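Local coordinates for protein glycosyl hydrolase family 88 (Pedobacter heparinus, PDB 3WIW) that probably removes unsaturated glucuronyl residues from the ends of heparin fragments, as an alpha6/alpha6-barrel hydrolase of glycoside hydrolase family 88, at residues Thr74-Leu88 with Asn375-Arg387. Sequence-based numbering, arbitrary orientation.
Sequences TTGFFPGTLWYGYEL and NYADYYYLEALKR
The ring of Y379 is covered on both faces by the other helix. Y84 CE2 lies over one face, offset toward the rim and 3.5 Å from Y379 CE1. F77 turns its edge to the opposite face, a T-shaped pair with ring planes 62° apart. G80 C and T81 N sit at the Y379 edge, where the glycine lets the ring lie close to the backbone. The F77 ring takes Y376 CB over its centre as a CH-pi contact, 3.4 Å from CB to the F77 centroid. T74 CG2 meets the edge of the Y376 ring. Y380 CE2 approaches F77 CE1 obliquely and completes the aromatic cluster.

Helices 77-89 and 375-392 are neighbours in the alpha6/alpha6-barrel. Their segments run nearly parallel, 25° apart, with axes 8.6 Å from each other. F77, Y84, Y379 and L382 interlock as knobs into holes. Y376 and Y380 also lie beside R246 and W250, respectively, both predicted to bind substrate.

N375 ND2 donates to T74 OG1 in the amide plane (168° at the hydrogen). D72 also bonds that hydroxyl, and P56 also bonds N375 ND2. N375 OD1 is buried without a partner. One water donates to both T81 OG1 and N375 O. Y84 OH gives a short bond of 2.5 Å to the anti lone pair of E383 OE1. In one of its two conformers, K386 bends at chi3 so that NZ forms a salt bridge 2.8 Å from E87 OE1, above the carboxylate plane; the second conformer makes this less certain. Y253 and S314 bond E383 OE2, which probably fixes that carboxylate, and R130 forms a salt bridge with E87 OE2. L88 CD1 packs on L382 CD2, and T81 CG2 touches L382 CD1 at 3.6 Å.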
loop_
_atom_site.group_PDB
_atom_site.type_symbol
_atom_site.label_atom_id
_atom_site.label_comp_id
_atom_site.label_asym_id
_atom_site.label_seq_id
_atom_site.Cartn_x
_atom_site.Cartn_y
_atom_site.Cartn_z
ATOM N N THR A 74 -2.372 -9.305 -4.476
ATOM C CA THR A 74 -2.496 -9.006 -3.066
ATOM C C THR A 74 -1.889 -10.093 -2.193
ATOM O O THR A 74 -1.963 -9.991 -0.983
ATOM C CB THR A 74 -3.982 -8.852 -2.617
ATOM O OG1 THR A 74 -4.595 -10.151 -2.545
ATOM C CG2 THR A 74 -4.777 -7.934 -3.559
ATOM N N THR A 75 -1.268 -11.120 -2.786
ATOM C CA THR A 75 -0.938 -12.307 -2.016
ATOM C C THR A 75 0.128 -12.058 -0.924
ATOM O O THR A 75 0.179 -12.772 0.085
ATOM C CB THR A 75 -0.532 -13.451 -2.962
ATOM O OG1 THR A 75 -0.600 -14.690 -2.256
ATOM C CG2 THR A 75 0.874 -13.248 -3.523
ATOM N N GLY A 76 0.990 -11.069 -1.127
ATOM C CA GLY A 76 2.035 -10.766 -0.165
ATOM C C GLY A 76 1.579 -10.010 1.062
ATOM O O GLY A 76 2.338 -9.950 2.043
ATOM N N PHE A 77 0.381 -9.407 1.046
ATOM C CA PHE A 77 -0.022 -8.556 2.159
ATOM C C PHE A 77 -0.222 -9.298 3.477
ATOM O O PHE A 77 0.237 -8.830 4.504
ATOM C CB PHE A 77 -1.275 -7.744 1.821
ATOM C CG PHE A 77 -1.022 -6.689 0.777
ATOM C CD1 PHE A 77 -0.173 -5.607 1.051
ATOM C CD2 PHE A 77 -1.630 -6.770 -0.471
ATOM C CE1 PHE A 77 0.046 -4.600 0.113
ATOM C CE2 PHE A 77 -1.407 -5.779 -1.433
ATOM C CZ PHE A 77 -0.555 -4.696 -1.149
ATOM N N PHE A 78 -0.896 -10.448 3.470
ATOM C CA PHE A 78 -1.140 -11.183 4.715
ATOM C C PHE A 78 0.166 -11.584 5.438
ATOM O O PHE A 78 0.309 -11.274 6.620
ATOM C CB PHE A 78 -2.049 -12.371 4.490
ATOM C CG PHE A 78 -2.343 -13.137 5.740
ATOM C CD1 PHE A 78 -3.084 -12.559 6.773
ATOM C CD2 PHE A 78 -1.880 -14.431 5.893
ATOM C CE1 PHE A 78 -3.358 -13.266 7.928
ATOM C CE2 PHE A 78 -2.145 -15.154 7.042
ATOM C CZ PHE A 78 -2.890 -14.578 8.070
ATOM N N PRO A 79 1.148 -12.204 4.736
ATOM C CA PRO A 79 2.395 -12.460 5.476
ATOM C C PRO A 79 3.050 -11.159 5.970
ATOM O O PRO A 79 3.587 -11.129 7.072
ATOM C CB PRO A 79 3.279 -13.213 4.479
ATOM C CG PRO A 79 2.585 -13.140 3.155
ATOM C CD PRO A 79 1.124 -12.851 3.416
ATOM N N GLY A 80 2.972 -10.082 5.197
ATOM C CA GLY A 80 3.482 -8.804 5.657
ATOM C C GLY A 80 2.806 -8.329 6.926
ATOM O O GLY A 80 3.457 -7.815 7.844
ATOM N N THR A 81 1.492 -8.501 6.990
ATOM C CA THR A 81 0.710 -8.101 8.163
ATOM C C THR A 81 1.119 -8.919 9.385
ATOM O O THR A 81 1.209 -8.388 10.508
ATOM C CB THR A 81 -0.795 -8.207 7.873
ATOM O OG1 THR A 81 -1.055 -7.486 6.663
ATOM C CG2 THR A 81 -1.618 -7.597 9.004
ATOM N N LEU A 82 1.411 -10.203 9.168
ATOM C CA LEU A 82 1.931 -11.043 10.239
ATOM C C LEU A 82 3.279 -10.521 10.756
ATOM O O LEU A 82 3.499 -10.461 11.971
ATOM C CB LEU A 82 2.056 -12.503 9.771
ATOM C CG LEU A 82 0.748 -13.288 9.573
ATOM C CD1 LEU A 82 1.041 -14.615 8.887
ATOM C CD2 LEU A 82 0.028 -13.500 10.917
ATOM N N TRP A 83 4.179 -10.115 9.850
ATOM C CA TRP A 83 5.442 -9.516 10.293
ATOM C C TRP A 83 5.188 -8.272 11.131
ATOM O O TRP A 83 5.785 -8.088 12.198
ATOM C CB TRP A 83 6.370 -9.175 9.114
ATOM C CG TRP A 83 6.956 -10.399 8.469
ATOM C CD1 TRP A 83 6.688 -10.869 7.214
ATOM C CD2 TRP A 83 7.851 -11.346 9.077
ATOM N NE1 TRP A 83 7.399 -12.027 6.988
ATOM C CE2 TRP A 83 8.104 -12.352 8.121
ATOM C CE3 TRP A 83 8.458 -11.437 10.335
ATOM C CZ2 TRP A 83 8.947 -13.441 8.381
ATOM C CZ3 TRP A 83 9.279 -12.517 10.600
ATOM C CH2 TRP A 83 9.536 -13.497 9.615
ATOM N N TYR A 84 4.295 -7.406 10.665
ATOM C CA TYR A 84 3.963 -6.219 11.444
ATOM C C TYR A 84 3.327 -6.542 12.813
ATOM O O TYR A 84 3.654 -5.913 13.819
ATOM C CB TYR A 84 3.059 -5.294 10.643
ATOM C CG TYR A 84 3.728 -4.513 9.522
ATOM C CD1 TYR A 84 5.126 -4.338 9.459
ATOM C CD2 TYR A 84 2.954 -3.955 8.512
ATOM C CE1 TYR A 84 5.705 -3.601 8.429
ATOM C CE2 TYR A 84 3.524 -3.235 7.481
ATOM C CZ TYR A 84 4.889 -3.037 7.447
ATOM O OH TYR A 84 5.447 -2.296 6.424
ATOM N N GLY A 85 2.442 -7.535 12.860
ATOM C CA GLY A 85 1.854 -7.982 14.106
ATOM C C GLY A 85 2.932 -8.462 15.066
ATOM O O GLY A 85 2.883 -8.164 16.254
ATOM N N TYR A 86 3.934 -9.173 14.542
ATOM C CA TYR A 86 5.069 -9.601 15.349
ATOM C C TYR A 86 5.861 -8.405 15.880
ATOM O O TYR A 86 6.225 -8.365 17.055
ATOM C CB TYR A 86 5.983 -10.520 14.534
ATOM C CG TYR A 86 7.307 -10.801 15.203
ATOM C CD1 TYR A 86 7.362 -11.372 16.468
ATOM C CD2 TYR A 86 8.503 -10.511 14.565
ATOM C CE1 TYR A 86 8.576 -11.636 17.093
ATOM C CE2 TYR A 86 9.704 -10.778 15.173
ATOM C CZ TYR A 86 9.746 -11.335 16.434
ATOM O OH TYR A 86 10.967 -11.588 17.018
ATOM N N GLU A 87 6.118 -7.422 15.022
ATOM C CA GLU A 87 6.877 -6.249 15.458
ATOM C C GLU A 87 6.151 -5.450 16.539
ATOM O O GLU A 87 6.772 -4.964 17.487
ATOM C CB GLU A 87 7.214 -5.345 14.276
ATOM C CG GLU A 87 8.182 -5.972 13.313
ATOM C CD GLU A 87 8.620 -4.981 12.272
ATOM O OE1 GLU A 87 7.856 -4.762 11.315
ATOM O OE2 GLU A 87 9.717 -4.395 12.422
ATOM N N LEU A 88 4.831 -5.324 16.421
ATOM C CA LEU A 88 4.055 -4.584 17.400
ATOM C C LEU A 88 4.052 -5.303 18.737
ATOM O O LEU A 88 4.207 -4.682 19.789
ATOM C CB LEU A 88 2.616 -4.399 16.904
ATOM C CG LEU A 88 2.412 -3.401 15.760
ATOM C CD1 LEU A 88 1.068 -3.577 15.086
ATOM C CD2 LEU A 88 2.565 -1.966 16.253
ATOM N N ASN A 375 -7.080 -7.382 2.534
ATOM C CA ASN A 375 -5.812 -7.668 3.179
ATOM C C ASN A 375 -4.834 -6.483 3.196
ATOM O O ASN A 375 -4.153 -6.255 4.207
ATOM C CB ASN A 375 -5.188 -8.951 2.623
ATOM C CG ASN A 375 -4.968 -8.939 1.101
ATOM O OD1 ASN A 375 -5.037 -7.892 0.427
ATOM N ND2 ASN A 375 -4.686 -10.124 0.550
ATOM N N TYR A 376 -4.824 -5.659 2.153
ATOM C CA TYR A 376 -3.907 -4.521 2.161
ATOM C C TYR A 376 -4.355 -3.387 3.068
ATOM O O TYR A 376 -3.510 -2.640 3.565
ATOM C CB TYR A 376 -3.578 -4.005 0.767
ATOM C CG TYR A 376 -4.759 -3.760 -0.159
ATOM C CD1 TYR A 376 -5.420 -2.524 -0.185
ATOM C CD2 TYR A 376 -5.183 -4.752 -1.049
ATOM C CE1 TYR A 376 -6.473 -2.292 -1.055
ATOM C CE2 TYR A 376 -6.236 -4.533 -1.947
ATOM C CZ TYR A 376 -6.874 -3.292 -1.939
ATOM O OH TYR A 376 -7.901 -3.019 -2.817
ATOM N N ALA A 377 -5.660 -3.256 3.325
ATOM C CA ALA A 377 -6.097 -2.286 4.344
ATOM C C ALA A 377 -5.480 -2.662 5.684
ATOM O O ALA A 377 -4.958 -1.806 6.403
ATOM C CB ALA A 377 -7.588 -2.237 4.449
ATOM N N ASP A 378 -5.487 -3.953 6.010
ATOM C CA ASP A 378 -4.933 -4.391 7.287
ATOM C C ASP A 378 -3.416 -4.154 7.346
ATOM O O ASP A 378 -2.903 -3.726 8.397
ATOM C CB ASP A 378 -5.207 -5.876 7.542
ATOM C CG ASP A 378 -6.677 -6.205 7.728
ATOM O OD1 ASP A 378 -7.530 -5.296 7.780
ATOM O OD2 ASP A 378 -6.987 -7.406 7.880
ATOM N N TYR A 379 -2.707 -4.415 6.242
ATOM C CA TYR A 379 -1.275 -4.258 6.191
ATOM C C TYR A 379 -0.896 -2.806 6.459
ATOM O O TYR A 379 -0.072 -2.517 7.350
ATOM C CB TYR A 379 -0.812 -4.699 4.812
ATOM C CG TYR A 379 0.662 -4.485 4.580
ATOM C CD1 TYR A 379 1.618 -5.443 4.977
ATOM C CD2 TYR A 379 1.128 -3.320 3.935
ATOM C CE1 TYR A 379 2.977 -5.248 4.727
ATOM C CE2 TYR A 379 2.493 -3.119 3.693
ATOM C CZ TYR A 379 3.403 -4.091 4.088
ATOM O OH TYR A 379 4.741 -3.947 3.850
ATOM N N TYR A 380 -1.506 -1.871 5.724
ATOM C CA TYR A 380 -1.147 -0.461 5.898
ATOM C C TYR A 380 -1.651 0.110 7.219
ATOM O O TYR A 380 -1.020 0.999 7.784
ATOM C CB TYR A 380 -1.525 0.410 4.676
ATOM C CG TYR A 380 -0.669 0.033 3.485
ATOM C CD1 TYR A 380 0.699 0.354 3.436
ATOM C CD2 TYR A 380 -1.206 -0.728 2.447
ATOM C CE1 TYR A 380 1.510 -0.036 2.363
ATOM C CE2 TYR A 380 -0.412 -1.128 1.370
ATOM C CZ TYR A 380 0.951 -0.784 1.340
ATOM O OH TYR A 380 1.711 -1.221 0.300
ATOM N N TYR A 381 -2.746 -0.435 7.747
ATOM C CA TYR A 381 -3.193 -0.043 9.069
ATOM C C TYR A 381 -2.191 -0.431 10.152
ATOM O O TYR A 381 -1.811 0.400 10.980
ATOM C CB TYR A 381 -4.556 -0.671 9.350
ATOM C CG TYR A 381 -5.072 -0.482 10.753
ATOM C CD1 TYR A 381 -5.431 0.780 11.225
ATOM C CD2 TYR A 381 -5.231 -1.569 11.594
ATOM C CE1 TYR A 381 -5.954 0.954 12.530
ATOM C CE2 TYR A 381 -5.748 -1.421 12.884
ATOM C CZ TYR A 381 -6.102 -0.158 13.343
ATOM O OH TYR A 381 -6.603 -0.023 14.619
ATOM N N LEU A 382 -1.709 -1.677 10.138
ATOM C CA LEU A 382 -0.705 -2.039 11.137
ATOM C C LEU A 382 0.601 -1.274 10.908
ATOM O O LEU A 382 1.283 -0.906 11.881
ATOM C CB LEU A 382 -0.457 -3.551 11.213
ATOM C CG LEU A 382 -1.648 -4.385 11.694
ATOM C CD1 LEU A 382 -1.157 -5.765 12.070
ATOM C CD2 LEU A 382 -2.372 -3.738 12.882
ATOM N N GLU A 383 0.958 -0.998 9.657
ATOM C CA GLU A 383 2.155 -0.196 9.397
ATOM C C GLU A 383 2.003 1.175 10.045
ATOM O O GLU A 383 2.922 1.676 10.709
ATOM C CB GLU A 383 2.363 -0.052 7.906
ATOM C CG GLU A 383 3.694 0.580 7.556
ATOM C CD GLU A 383 3.815 0.705 6.071
ATOM O OE1 GLU A 383 4.383 -0.212 5.455
ATOM O OE2 GLU A 383 3.304 1.694 5.493
ATOM N N ALA A 384 0.812 1.764 9.903
ATOM C CA ALA A 384 0.539 3.063 10.509
ATOM C C ALA A 384 0.590 3.011 12.048
ATOM O O ALA A 384 1.148 3.910 12.696
ATOM C CB ALA A 384 -0.812 3.601 10.014
ATOM N N LEU A 385 0.029 1.954 12.637
ATOM C CA LEU A 385 0.108 1.787 14.086
ATOM C C LEU A 385 1.567 1.700 14.549
ATOM O O LEU A 385 1.940 2.288 15.561
ATOM C CB LEU A 385 -0.631 0.538 14.562
ATOM C CG LEU A 385 -2.144 0.494 14.355
ATOM C CD1 LEU A 385 -2.758 -0.635 15.154
ATOM C CD2 LEU A 385 -2.815 1.800 14.737
ATOM N N LYS A 386 2.393 0.961 13.826
ATOM C CA LYS A 386 3.800 0.847 14.181
ATOM C C LYS A 386 4.497 2.218 14.069
ATOM O O LYS A 386 5.251 2.604 14.961
ATOM C CB LYS A 386 4.483 -0.191 13.290
ATOM C CG LYS A 386 5.874 -0.556 13.745
ATOM C CD LYS A 386 6.495 -1.685 12.911
ATOM C CE LYS A 386 6.652 -1.278 11.452
ATOM N NZ LYS A 386 7.813 -1.987 10.818
ATOM N N ARG A 387 4.233 2.963 12.992
ATOM C CA ARG A 387 4.825 4.294 12.838
ATOM C C ARG A 387 4.374 5.264 13.935
ATOM O O ARG A 387 5.170 6.041 14.484
ATOM C CB ARG A 387 4.529 4.860 11.443
ATOM C CG ARG A 387 5.241 4.125 10.350
ATOM C CD ARG A 387 4.810 4.592 8.959
ATOM N NE ARG A 387 5.562 3.884 7.921
ATOM C CZ ARG A 387 5.612 4.248 6.642
ATOM N NH1 ARG A 387 6.379 3.558 5.793
ATOM N NH2 ARG A 387 4.914 5.297 6.206
HETATM O O HOH W 1 -3.321 -8.674 5.608
#